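Long-range contacts in endolysin (Clostridium phage phiCD27, PDB 3QAY), which probably hydrolyses the N-acetylmuramoyl-L-alanine amide bond of clostridial peptidoglycan with a zinc-dependent catalytic domain, lysing the cells of Clostridium difficile: residues C5-H10 / D79-L84; T19-V24 / F147-K152; P36-T41 / K168-G173; I52-K57 / S67-R72; E97-S102 / K129-L134. All coordinates share one frame; numbering follows the deposited sequence.

Contact 1 (C5-H10 / D79-L84); sequences CITVGH and DLLIEL. With ZN (zinc ion), chain E.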
# COMPACT_ATOMS: atom_id res chain seq x y z
N CYS A 5 -5.21 4.85 8.26
CA CYS A 5 -4.13 5.67 7.72
C CYS A 5 -3.59 4.96 6.50
O CYS A 5 -3.31 3.77 6.55
CB CYS A 5 -3.01 5.83 8.74
SG CYS A 5 -1.63 6.86 8.17
N ILE A 6 -3.47 5.70 5.40
CA ILE A 6 -2.83 5.19 4.19
C ILE A 6 -1.56 5.99 3.95
O ILE A 6 -1.63 7.20 3.74
CB ILE A 6 -3.73 5.31 2.94
CG1 ILE A 6 -5.03 4.53 3.12
CG2 ILE A 6 -3.00 4.77 1.70
CD1 ILE A 6 -6.04 4.79 2.00
N THR A 7 -0.41 5.33 4.02
CA THR A 7 0.84 5.95 3.63
C THR A 7 1.21 5.50 2.22
O THR A 7 0.95 4.36 1.84
CB THR A 7 1.99 5.62 4.59
OG1 THR A 7 2.18 4.21 4.65
CG2 THR A 7 1.69 6.14 5.98
N VAL A 8 1.78 6.42 1.44
CA VAL A 8 2.36 6.08 0.15
C VAL A 8 3.84 5.82 0.37
O VAL A 8 4.56 6.67 0.92
CB VAL A 8 2.15 7.20 -0.88
CG1 VAL A 8 3.01 6.98 -2.11
CG2 VAL A 8 0.66 7.31 -1.24
N GLY A 9 4.30 4.65 -0.06
CA GLY A 9 5.69 4.28 0.06
C GLY A 9 6.59 5.13 -0.81
O GLY A 9 6.18 5.60 -1.88
N HIS A 10 7.81 5.35 -0.33
CA HIS A 10 8.87 6.06 -1.05
C HIS A 10 8.61 7.56 -1.16
O HIS A 10 7.67 8.07 -0.55
CB HIS A 10 9.09 5.40 -2.41
CG HIS A 10 9.26 3.92 -2.32
ND1 HIS A 10 10.39 3.34 -1.79
CD2 HIS A 10 8.41 2.90 -2.62
CE1 HIS A 10 10.25 2.02 -1.81
NE2 HIS A 10 9.06 1.73 -2.31
N ASP A 79 -6.94 2.89 13.79
CA ASP A 79 -7.21 1.48 14.00
C ASP A 79 -6.38 0.62 13.06
O ASP A 79 -6.11 -0.54 13.35
CB ASP A 79 -8.70 1.19 13.80
CG ASP A 79 -9.58 2.04 14.69
OD1 ASP A 79 -9.32 2.10 15.90
OD2 ASP A 79 -10.51 2.67 14.16
N LEU A 80 -5.94 1.21 11.94
CA LEU A 80 -5.24 0.46 10.90
C LEU A 80 -4.36 1.36 10.01
O LEU A 80 -4.79 2.43 9.58
CB LEU A 80 -6.25 -0.29 10.02
CG LEU A 80 -5.70 -1.20 8.92
CD1 LEU A 80 -4.82 -2.30 9.49
CD2 LEU A 80 -6.84 -1.81 8.09
N LEU A 81 -3.14 0.90 9.74
CA LEU A 81 -2.24 1.53 8.78
C LEU A 81 -2.05 0.63 7.57
O LEU A 81 -1.83 -0.57 7.71
CB LEU A 81 -0.88 1.81 9.43
CG LEU A 81 0.28 2.22 8.51
CD1 LEU A 81 -0.03 3.51 7.75
CD2 LEU A 81 1.56 2.36 9.32
N ILE A 82 -2.15 1.22 6.38
CA ILE A 82 -1.86 0.54 5.13
C ILE A 82 -0.80 1.36 4.41
O ILE A 82 -0.98 2.57 4.23
CB ILE A 82 -3.10 0.46 4.20
CG1 ILE A 82 -4.20 -0.39 4.84
CG2 ILE A 82 -2.72 -0.11 2.83
CD1 ILE A 82 -5.57 -0.14 4.23
N GLU A 83 0.32 0.74 4.04
CA GLU A 83 1.29 1.40 3.16
C GLU A 83 1.28 0.75 1.79
O GLU A 83 1.39 -0.47 1.67
CB GLU A 83 2.70 1.41 3.73
CG GLU A 83 3.67 2.25 2.88
CD GLU A 83 4.93 2.63 3.62
OE1 GLU A 83 5.93 1.91 3.46
OE2 GLU A 83 4.91 3.64 4.37
N LEU A 84 1.18 1.59 0.77
CA LEU A 84 1.03 1.15 -0.60
C LEU A 84 2.38 1.09 -1.28
O LEU A 84 3.13 2.09 -1.31
CB LEU A 84 0.11 2.10 -1.37
CG LEU A 84 -1.34 2.19 -0.86
CD1 LEU A 84 -2.14 3.19 -1.69
CD2 LEU A 84 -1.98 0.82 -0.89
ZN ZN E . 8.14 -0.04 -2.44
O HOH W 1 4.78 3.49 -3.21
O HOH W 2 9.86 -0.64 -0.83
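C5-V8 and L80-L84 pair as parallel strands, their axes 4.7 Å apart at 21°, inside the central mixed sheet of the amidase alpha/beta fold. I82 N donates a hydrogen bond to C5 O and T7 N one to I82 O, each 2.8 Å long, and G9 N continues the pairing to L84 O beyond the strand end. T7 and E83 share one face of the sheet: chi1 of 59° sets T7 OG1 between its own N and carbonyl carbon, from where it donates to the anti lone pair of E83 OE2 (2.8 Å). That oxygen also meets K69 in a salt bridge, while OE1 of E83 is hydrogen-bonded to NE2 of the zinc ligand H85, so E83 is a second-shell residue and T7 lies one step behind it. On the same face L81 CD1 touches both C5 SG (3.7 Å) and T7 CG2 (3.6 Å). On the other face, I6 CG2 packs on L84 CD1. Past G9 the chain delivers H10, whose NE2 binds the zinc ion at 2.0 Å.

Contact 2 (T19-V24 / F147-K152); sequences TSADGV and FFCDNK
A chi1 of 77° places SG of C149 between its own backbone N and carbonyl carbon, where the sulfur meets CB of A21 at 3.7 Å. V24 has chi1 -60°, which puts CG2 between the backbone N and the carbonyl carbon of V24, 3.2 Å from C149 O, and leaves CG1 beside the bent chain of K152. There CG1 lies 3.5 Å from K152 CD and equally close to NZ, the two side chains crossing at a slant. The polar link across the segments is V24 N to C149 O: the 2.8 Å separation is short, but an N-H...O angle of 119° makes the bond weak. The same oxygen receives a CA-H...O contact from G23, whose CA is 4.0 Å from D150 CA; backbone passes against backbone. F148 to N151 form a type I turn, and N151 caps the helix that follows through D154 N, while D150 is held by S89 N. The contact joins the loop that leads to helix 27-44 to the turn after strand 140-148, beside the zinc site. Between the segments this chemistry implies fit more than polar pairing, while the backbone bond of C149 to V25, just past the segment, adds to the join.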
# COMPACT_ATOMS: atom_id res chain seq x y z
N THR A 19 12.73 7.37 -4.90
CA THR A 19 13.29 6.26 -4.13
C THR A 19 12.55 4.94 -4.36
O THR A 19 12.95 3.90 -3.83
CB THR A 19 13.31 6.59 -2.64
OG1 THR A 19 11.97 6.77 -2.15
CG2 THR A 19 14.12 7.87 -2.40
N SER A 20 11.49 4.97 -5.17
CA SER A 20 10.67 3.79 -5.42
C SER A 20 11.24 2.93 -6.55
O SER A 20 12.13 3.37 -7.28
CB SER A 20 9.23 4.20 -5.76
OG SER A 20 9.09 4.62 -7.11
N ALA A 21 10.72 1.72 -6.69
CA ALA A 21 10.98 0.92 -7.88
C ALA A 21 10.38 1.63 -9.10
O ALA A 21 9.44 2.42 -8.98
CB ALA A 21 10.40 -0.47 -7.74
N ASP A 22 10.96 1.35 -10.27
CA ASP A 22 10.54 1.96 -11.53
C ASP A 22 10.64 0.93 -12.65
O ASP A 22 11.70 0.37 -12.89
CB ASP A 22 11.43 3.16 -11.85
CG ASP A 22 10.88 4.01 -12.99
OD1 ASP A 22 9.69 4.39 -12.93
OD2 ASP A 22 11.64 4.32 -13.94
N GLY A 23 9.53 0.69 -13.34
CA GLY A 23 9.50 -0.25 -14.46
C GLY A 23 8.61 0.25 -15.58
O GLY A 23 8.81 1.35 -16.10
N VAL A 24 7.61 -0.56 -15.95
CA VAL A 24 6.62 -0.12 -16.93
C VAL A 24 5.72 1.00 -16.35
O VAL A 24 5.10 1.75 -17.09
CB VAL A 24 5.77 -1.30 -17.46
CG1 VAL A 24 6.68 -2.32 -18.13
CG2 VAL A 24 4.95 -1.94 -16.34
N PHE A 147 0.94 -5.18 -7.08
CA PHE A 147 1.39 -5.90 -8.27
C PHE A 147 2.81 -5.44 -8.62
O PHE A 147 3.33 -4.54 -7.96
CB PHE A 147 0.44 -5.68 -9.46
CG PHE A 147 0.27 -4.24 -9.86
CD1 PHE A 147 1.17 -3.64 -10.75
CD2 PHE A 147 -0.77 -3.48 -9.36
CE1 PHE A 147 1.02 -2.31 -11.11
CE2 PHE A 147 -0.93 -2.15 -9.72
CZ PHE A 147 -0.03 -1.56 -10.59
N PHE A 148 3.42 -6.05 -9.63
CA PHE A 148 4.80 -5.71 -10.02
C PHE A 148 4.84 -4.54 -11.00
O PHE A 148 4.24 -4.59 -12.07
CB PHE A 148 5.53 -6.92 -10.60
CG PHE A 148 6.05 -7.87 -9.55
CD1 PHE A 148 7.42 -8.05 -9.36
CD2 PHE A 148 5.17 -8.57 -8.73
CE1 PHE A 148 7.90 -8.93 -8.39
CE2 PHE A 148 5.65 -9.44 -7.75
CZ PHE A 148 7.01 -9.62 -7.58
N CYS A 149 5.56 -3.49 -10.64
CA CYS A 149 5.68 -2.31 -11.51
C CYS A 149 6.60 -2.55 -12.72
O CYS A 149 6.66 -1.71 -13.61
CB CYS A 149 6.17 -1.11 -10.71
SG CYS A 149 7.93 -1.15 -10.35
N ASP A 150 7.29 -3.69 -12.74
CA ASP A 150 8.20 -4.03 -13.85
C ASP A 150 7.69 -5.21 -14.68
O ASP A 150 8.44 -5.80 -15.45
CB ASP A 150 9.62 -4.30 -13.32
CG ASP A 150 9.68 -5.49 -12.37
OD1 ASP A 150 8.62 -5.96 -11.91
OD2 ASP A 150 10.81 -5.95 -12.07
N ASN A 151 6.40 -5.53 -14.53
CA ASN A 151 5.76 -6.62 -15.27
C ASN A 151 4.58 -6.07 -16.08
O ASN A 151 3.58 -5.65 -15.52
CB ASN A 151 5.31 -7.73 -14.32
CG ASN A 151 4.72 -8.93 -15.06
OD1 ASN A 151 3.59 -8.88 -15.55
ND2 ASN A 151 5.48 -10.01 -15.15
N LYS A 152 4.72 -6.08 -17.41
CA LYS A 152 3.71 -5.54 -18.33
C LYS A 152 2.32 -6.10 -18.07
O LYS A 152 1.35 -5.35 -17.98
CB LYS A 152 4.07 -5.88 -19.78
CG LYS A 152 5.25 -5.13 -20.35
CD LYS A 152 4.86 -3.73 -20.83
CE LYS A 152 5.85 -3.20 -21.86
NZ LYS A 152 7.26 -3.34 -21.40

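Contact 3 (P36-T41 / K168-G173); sequences PVLADT and KLIVEG
Helices 27-44 and 152-175 pack against one another on one side of the central sheet of this alpha/beta amidase fold; the short segments 36-41 and 168-173 have axes 9.4 Å apart and inclined at 44°. The interaction across the interface is apolar, with no hydrogen bond between the segments. L38 provides one half of it. Its CG lies opposite the backbone N (chi1 -178°), a torsion that carries CD1 to V171 CG2 at 3.6 Å and to I170 CG2 at 3.8 Å. The leucine and V171 run past each other in opposite directions, whereas I170 meets the leucine at about a right angle. T41 provides the other half through its methyl: CG2 touches V171 CG2 at 3.5 Å and comes within 4.2 Å of the backbone CA of K168, where the two segments have their nearest CA pair. V171 CG2 is therefore shared by L38 and T41, one turn apart on helix 27-44. Beyond this interface L38 continues onto I6 of strand 3-8, placing it between the sheet and the second helix. The polar bond of T41 stays within its own helix. With chi1 -52°, the hydroxyl of T41 is turned back along that helix, leaving the methyl for V171. V37 O accepts two bonds from opposite faces of its carbonyl plane, one from T41 N and one from T41 OG1 at 2.8 Å.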
# COMPACT_ATOMS: atom_id res chain seq x y z
N PRO A 36 -5.62 8.19 -2.83
CA PRO A 36 -6.89 8.93 -2.68
C PRO A 36 -8.13 8.17 -3.16
O PRO A 36 -9.20 8.35 -2.60
CB PRO A 36 -6.67 10.19 -3.50
CG PRO A 36 -5.56 9.89 -4.41
CD PRO A 36 -4.68 8.92 -3.70
N VAL A 37 -7.98 7.34 -4.19
CA VAL A 37 -9.07 6.49 -4.65
C VAL A 37 -9.38 5.41 -3.59
O VAL A 37 -10.56 5.14 -3.30
CB VAL A 37 -8.73 5.83 -5.99
CG1 VAL A 37 -9.84 4.85 -6.42
CG2 VAL A 37 -8.51 6.89 -7.07
N LEU A 38 -8.34 4.82 -3.01
CA LEU A 38 -8.49 3.83 -1.94
C LEU A 38 -9.19 4.44 -0.72
O LEU A 38 -10.08 3.83 -0.15
CB LEU A 38 -7.13 3.25 -1.53
CG LEU A 38 -7.10 2.17 -0.44
CD1 LEU A 38 -8.00 0.98 -0.82
CD2 LEU A 38 -5.68 1.69 -0.17
N ALA A 39 -8.76 5.64 -0.32
CA ALA A 39 -9.38 6.37 0.78
C ALA A 39 -10.88 6.58 0.56
O ALA A 39 -11.69 6.30 1.45
CB ALA A 39 -8.68 7.72 1.00
N ASP A 40 -11.24 7.06 -0.62
CA ASP A 40 -12.64 7.31 -0.97
C ASP A 40 -13.48 6.04 -0.96
O ASP A 40 -14.66 6.07 -0.60
CB ASP A 40 -12.73 7.99 -2.35
CG ASP A 40 -12.39 9.46 -2.31
OD1 ASP A 40 -12.31 10.05 -1.21
OD2 ASP A 40 -12.22 10.04 -3.40
N THR A 41 -12.88 4.93 -1.37
CA THR A 41 -13.58 3.64 -1.35
C THR A 41 -13.89 3.23 0.10
O THR A 41 -15.01 2.78 0.39
CB THR A 41 -12.78 2.56 -2.10
OG1 THR A 41 -12.44 3.04 -3.40
CG2 THR A 41 -13.60 1.29 -2.24
N LYS A 168 -11.28 -1.38 -4.66
CA LYS A 168 -12.42 -2.18 -4.21
C LYS A 168 -11.96 -3.53 -3.65
O LYS A 168 -12.50 -3.99 -2.64
CB LYS A 168 -13.41 -2.39 -5.35
CG LYS A 168 -14.72 -3.08 -4.95
CD LYS A 168 -15.70 -3.16 -6.13
CE LYS A 168 -17.00 -3.90 -5.75
NZ LYS A 168 -17.52 -4.74 -6.87
N LEU A 169 -10.97 -4.14 -4.28
CA LEU A 169 -10.47 -5.45 -3.84
C LEU A 169 -9.77 -5.35 -2.48
O LEU A 169 -9.97 -6.20 -1.61
CB LEU A 169 -9.53 -6.06 -4.89
CG LEU A 169 -10.18 -6.53 -6.20
CD1 LEU A 169 -9.13 -7.03 -7.19
CD2 LEU A 169 -11.21 -7.62 -5.92
N ILE A 170 -8.98 -4.30 -2.31
CA ILE A 170 -8.29 -4.05 -1.05
C ILE A 170 -9.29 -3.76 0.06
O ILE A 170 -9.14 -4.27 1.17
CB ILE A 170 -7.34 -2.85 -1.15
CG1 ILE A 170 -6.16 -3.17 -2.08
CG2 ILE A 170 -6.85 -2.45 0.24
CD1 ILE A 170 -5.23 -2.00 -2.36
N VAL A 171 -10.28 -2.93 -0.23
CA VAL A 171 -11.29 -2.55 0.76
C VAL A 171 -12.16 -3.75 1.16
O VAL A 171 -12.40 -3.99 2.35
CB VAL A 171 -12.17 -1.40 0.24
CG1 VAL A 171 -13.29 -1.08 1.23
CG2 VAL A 171 -11.31 -0.16 -0.01
N GLU A 172 -12.61 -4.52 0.17
CA GLU A 172 -13.38 -5.74 0.46
C GLU A 172 -12.59 -6.68 1.37
O GLU A 172 -13.15 -7.25 2.32
CB GLU A 172 -13.77 -6.47 -0.83
CG GLU A 172 -14.89 -5.79 -1.59
CD GLU A 172 -15.42 -6.63 -2.75
OE1 GLU A 172 -14.70 -7.53 -3.23
OE2 GLU A 172 -16.55 -6.36 -3.19
N GLY A 173 -11.30 -6.81 1.10
CA GLY A 173 -10.40 -7.62 1.90
C GLY A 173 -10.27 -7.12 3.33
O GLY A 173 -10.47 -7.88 4.27

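Contact 4 (I52-K57 / S67-R72); sequences IICPEK and SYKIPR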
# COMPACT_ATOMS: atom_id res chain seq x y z
N ILE A 52 -1.25 9.83 3.92
CA ILE A 52 0.05 10.43 4.22
C ILE A 52 1.01 10.18 3.07
O ILE A 52 1.37 9.04 2.80
CB ILE A 52 0.69 9.84 5.51
CG1 ILE A 52 -0.25 9.99 6.71
CG2 ILE A 52 2.03 10.52 5.80
CD1 ILE A 52 -0.63 11.40 7.02
N ILE A 53 1.42 11.25 2.40
CA ILE A 53 2.39 11.17 1.32
C ILE A 53 3.53 12.11 1.66
O ILE A 53 3.30 13.24 2.10
CB ILE A 53 1.77 11.57 -0.04
CG1 ILE A 53 0.45 10.82 -0.26
CG2 ILE A 53 2.74 11.27 -1.17
CD1 ILE A 53 -0.20 11.04 -1.62
N CYS A 54 4.76 11.63 1.49
CA CYS A 54 5.93 12.45 1.79
C CYS A 54 5.97 13.69 0.91
O CYS A 54 5.60 13.63 -0.26
CB CYS A 54 7.21 11.64 1.60
SG CYS A 54 7.48 10.42 2.88
N PRO A 55 6.40 14.83 1.48
CA PRO A 55 6.64 15.99 0.64
C PRO A 55 7.64 15.62 -0.45
O PRO A 55 8.52 14.79 -0.22
CB PRO A 55 7.26 17.01 1.60
CG PRO A 55 6.98 16.52 2.96
CD PRO A 55 6.81 15.05 2.88
N GLU A 56 7.47 16.23 -1.63
CA GLU A 56 8.39 16.02 -2.74
C GLU A 56 9.48 17.09 -2.79
O GLU A 56 9.23 18.27 -2.49
CB GLU A 56 7.61 15.98 -4.06
CG GLU A 56 6.67 14.79 -4.16
CD GLU A 56 5.78 14.82 -5.39
OE1 GLU A 56 5.93 15.74 -6.22
OE2 GLU A 56 4.94 13.91 -5.54
N LYS A 57 10.68 16.67 -3.17
CA LYS A 57 11.84 17.55 -3.32
C LYS A 57 12.23 18.30 -2.03
O LYS A 57 12.76 19.41 -2.08
CB LYS A 57 11.65 18.49 -4.52
CG LYS A 57 11.35 17.72 -5.81
CD LYS A 57 11.64 18.51 -7.08
CE LYS A 57 11.46 17.62 -8.31
NZ LYS A 57 11.52 18.39 -9.59
N SER A 67 11.31 9.23 9.42
CA SER A 67 11.17 10.36 10.33
C SER A 67 9.91 11.18 10.06
O SER A 67 9.33 11.75 10.98
CB SER A 67 12.39 11.28 10.23
OG SER A 67 13.59 10.54 10.20
N TYR A 68 9.50 11.25 8.80
CA TYR A 68 8.28 11.95 8.43
C TYR A 68 7.03 11.13 8.76
O TYR A 68 6.10 11.64 9.38
CB TYR A 68 8.29 12.30 6.94
CG TYR A 68 7.05 13.06 6.49
CD1 TYR A 68 6.91 14.42 6.73
CD2 TYR A 68 6.02 12.40 5.82
CE1 TYR A 68 5.78 15.11 6.32
CE2 TYR A 68 4.89 13.08 5.41
CZ TYR A 68 4.77 14.43 5.67
OH TYR A 68 3.65 15.10 5.25
N LYS A 69 7.02 9.87 8.35
CA LYS A 69 5.81 9.04 8.44
C LYS A 69 5.46 8.62 9.88
O LYS A 69 4.33 8.80 10.31
CB LYS A 69 5.92 7.81 7.54
CG LYS A 69 5.77 8.14 6.05
CD LYS A 69 5.80 6.90 5.17
CE LYS A 69 7.14 6.18 5.26
NZ LYS A 69 7.27 5.08 4.28
N ILE A 70 6.44 8.08 10.60
CA ILE A 70 6.19 7.45 11.91
C ILE A 70 5.49 8.33 12.98
O ILE A 70 4.53 7.87 13.61
CB ILE A 70 7.50 6.83 12.49
CG1 ILE A 70 7.87 5.57 11.70
CG2 ILE A 70 7.35 6.49 13.98
CD1 ILE A 70 6.78 4.50 11.68
N PRO A 71 5.95 9.58 13.19
CA PRO A 71 5.25 10.45 14.14
C PRO A 71 3.79 10.75 13.75
O PRO A 71 2.91 10.82 14.61
CB PRO A 71 6.09 11.74 14.13
CG PRO A 71 7.43 11.33 13.61
CD PRO A 71 7.16 10.22 12.64
N ARG A 72 3.55 10.91 12.45
CA ARG A 72 2.21 11.19 11.93
C ARG A 72 1.30 9.97 12.01
O ARG A 72 0.14 10.08 12.39
CB ARG A 72 2.29 11.71 10.49
CG ARG A 72 2.88 13.11 10.42
CD ARG A 72 3.15 13.59 9.00
NE ARG A 72 3.45 15.02 8.99
CZ ARG A 72 4.60 15.56 9.38
NH1 ARG A 72 5.61 14.81 9.80
NH2 ARG A 72 4.75 16.89 9.34
O HOH W 3 1.28 13.94 4.44
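The Y68 ring lies between P55 on one face and R72 on the other. CD of P55 sits over the ring centre, 3.6 Å from the centroid and only 14° off the normal, a CH-pi contact. On the opposite face, CD of R72 is 3.8 Å above the plane and displaced toward the rim, while the guanidinium turns its own face to Y68 CE1. NH1 of R72 also donates to Y68 O at 3.2 Å, using a carbonyl lone pair with the oxygen close to the guanidinium plane; this bond limits the rotation of the group. At the ring edge, in plane, a water bonded to Y68 OH at 2.8 Å donates to I53 O at 3.2 Å and so bridges helix and loop. Y68 reaches across because CG is anti to the backbone N (chi1 -179°). The remaining neighbours approach obliquely: I52 CG2 is 3.9 Å from Y68 CE2, and C54 SG is 3.8 Å from Y68 CD2 in a sulfur-aromatic contact, 55° off the normal. K69 lies alongside, its CG near C54 SG. F59, from the intervening loop, also touches both C54 and Y68. Together these contacts pack helix 64-75 against the loop after strand 48-52, part of the right-handed beta-alpha-beta crossover that leads to strand 80-87 in this alpha/beta fold.

Contact 5 (E97-S102 / K129-L134); sequences EVLYYS and KRLYIL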
# COMPACT_ATOMS: atom_id res chain seq x y z
N GLU A 97 0.99 -9.42 -2.96
CA GLU A 97 1.66 -9.86 -1.76
C GLU A 97 1.40 -8.81 -0.68
O GLU A 97 1.42 -7.62 -0.97
CB GLU A 97 3.13 -9.96 -2.13
CG GLU A 97 4.10 -10.21 -1.05
CD GLU A 97 5.46 -10.44 -1.65
OE1 GLU A 97 6.35 -9.59 -1.49
OE2 GLU A 97 5.61 -11.47 -2.34
N VAL A 98 1.13 -9.24 0.55
CA VAL A 98 0.90 -8.31 1.65
C VAL A 98 1.78 -8.67 2.85
O VAL A 98 1.75 -9.80 3.34
CB VAL A 98 -0.60 -8.27 2.07
CG1 VAL A 98 -0.81 -7.36 3.28
CG2 VAL A 98 -1.48 -7.83 0.89
N LEU A 99 2.57 -7.70 3.32
CA LEU A 99 3.47 -7.91 4.46
C LEU A 99 2.81 -7.45 5.75
O LEU A 99 2.12 -6.42 5.77
CB LEU A 99 4.80 -7.18 4.23
CG LEU A 99 5.44 -7.40 2.86
CD1 LEU A 99 6.82 -6.75 2.77
CD2 LEU A 99 5.53 -8.88 2.53
N TYR A 100 2.99 -8.23 6.81
CA TYR A 100 2.33 -7.96 8.08
C TYR A 100 3.28 -8.24 9.25
O TYR A 100 4.36 -8.83 9.07
CB TYR A 100 1.05 -8.79 8.21
CG TYR A 100 1.33 -10.27 8.36
CD1 TYR A 100 1.51 -10.85 9.61
CD2 TYR A 100 1.42 -11.09 7.24
CE1 TYR A 100 1.77 -12.20 9.74
CE2 TYR A 100 1.68 -12.45 7.36
CZ TYR A 100 1.85 -13.00 8.62
OH TYR A 100 2.12 -14.34 8.76
N TYR A 101 2.85 -7.82 10.44
CA TYR A 101 3.68 -7.86 11.65
C TYR A 101 3.12 -8.74 12.76
O TYR A 101 3.87 -9.28 13.55
CB TYR A 101 3.87 -6.44 12.20
CG TYR A 101 4.88 -6.34 13.33
CD1 TYR A 101 6.23 -6.37 13.07
CD2 TYR A 101 4.47 -6.22 14.65
CE1 TYR A 101 7.17 -6.29 14.08
CE2 TYR A 101 5.39 -6.14 15.68
CZ TYR A 101 6.75 -6.18 15.39
OH TYR A 101 7.69 -6.08 16.38
N SER A 102 1.79 -8.87 12.82
CA SER A 102 1.12 -9.54 13.93
C SER A 102 0.04 -10.49 13.44
O SER A 102 -0.28 -10.54 12.25
CB SER A 102 0.47 -8.48 14.82
OG SER A 102 -0.46 -7.72 14.07
N LYS A 129 9.07 -8.66 10.22
CA LYS A 129 9.19 -7.80 11.40
C LYS A 129 10.34 -6.82 11.30
O LYS A 129 10.58 -6.04 12.23
CB LYS A 129 9.34 -8.66 12.66
CG LYS A 129 8.13 -9.51 12.99
CD LYS A 129 8.30 -10.16 14.35
CE LYS A 129 7.01 -10.77 14.85
NZ LYS A 129 7.19 -11.39 16.20
N ARG A 130 11.06 -6.83 10.17
CA ARG A 130 12.23 -5.97 10.00
C ARG A 130 11.88 -4.58 9.48
O ARG A 130 12.68 -3.66 9.61
CB ARG A 130 13.23 -6.63 9.06
CG ARG A 130 13.79 -7.94 9.57
CD ARG A 130 14.71 -8.59 8.56
NE ARG A 130 13.97 -9.11 7.41
CZ ARG A 130 14.54 -9.73 6.37
NH1 ARG A 130 15.86 -9.91 6.32
NH2 ARG A 130 13.77 -10.17 5.37
N LEU A 131 10.69 -4.43 8.90
CA LEU A 131 10.32 -3.16 8.28
C LEU A 131 9.86 -2.18 9.34
O LEU A 131 9.02 -2.51 10.18
CB LEU A 131 9.23 -3.37 7.23
CG LEU A 131 9.59 -4.33 6.10
CD1 LEU A 131 8.39 -4.55 5.17
CD2 LEU A 131 10.78 -3.82 5.32
N TYR A 132 10.41 -0.97 9.30
CA TYR A 132 10.09 0.05 10.29
C TYR A 132 8.63 0.47 10.25
O TYR A 132 8.06 0.81 11.28
CB TYR A 132 11.00 1.28 10.13
CG TYR A 132 10.69 2.16 8.94
CD1 TYR A 132 9.64 3.06 8.95
CD2 TYR A 132 11.48 2.09 7.79
CE1 TYR A 132 9.36 3.87 7.85
CE2 TYR A 132 11.22 2.89 6.69
CZ TYR A 132 10.16 3.78 6.73
OH TYR A 132 9.91 4.58 5.63
N ILE A 133 8.02 0.45 9.06
CA ILE A 133 6.64 0.90 8.94
C ILE A 133 5.72 -0.07 9.67
O ILE A 133 4.63 0.31 10.10
CB ILE A 133 6.22 1.08 7.45
CG1 ILE A 133 4.97 1.98 7.36
CG2 ILE A 133 5.97 -0.27 6.78
CD1 ILE A 133 5.16 3.37 7.93
N LEU A 134 6.18 -1.31 9.85
CA LEU A 134 5.46 -2.34 10.60
C LEU A 134 5.88 -2.45 12.06
O LEU A 134 5.04 -2.58 12.94
CB LEU A 134 5.64 -3.70 9.92
CG LEU A 134 5.16 -3.77 8.47
CD1 LEU A 134 5.45 -5.13 7.87
CD2 LEU A 134 3.67 -3.44 8.40
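The end of strand 96-100 and the residue after it meet the loop and short helix that follow strand 122-127, a packing contact near the surface of the amidase alpha/beta fold. Y101 carries much of it. Its CG stands anti to the backbone N (chi1 -171°), which swings the ring over to K129 and L134. The aliphatic part of K129 crosses the ring at about a right angle, with CB and CG each 3.5 Å from Y101 CE1; the chain is extended, and NZ ends 5.6 Å from the ring centroid, at most a weak cation-pi attraction. The carbonyl O of L134 lies 3.8 Å above one ring face, offset toward the rim, and K129 O is in plane at the ring edge. CB of Y101 meets CB of L134 at 4.0 Å. Deeper in, L134 CD1 rests 4.0 Å from Y100 O and 4.2 Å from L99 CB. L99 in turn sends CD1 to L131 CD1 at 3.6 Å, these two leucines crossing nearly perpendicularly. No hydrogen bond links the segments, so apolar and ring contacts carry the contact. L131, at the N-cap position of helix 132-135, and L134 also rest on strand 140-148 through L143 and A141, respectively. Strand 96-100 lies between strands 140-148 and 122-127 in the sheet, while Y100 packs on L106 of helix 103-116.

The centre of contact 1 lies about 6 Å from the centre of the chain. Contacts 3, 4 and 5, centred about 11 to 12 Å from it, all touch it; I133, for instance, reaches L81 and E83. Contact 2 is about 19 Å away between centres but meets H10 through T19 and S20. Contacts 1, 2 and 5 reach the same mixed sheet, where strands 80-87, 140-148 and 96-100 are adjacent. Contacts 3 and 5 lie on opposite sides of the chain centre. Along the chain, contact 4 closes between the segments of contact 1, and contact 5 follows; the segments of contacts 2 and 3 enclose contacts 4 and 5 and alternate with those of contact 1, joining a single alpha/beta domain that holds the zinc site.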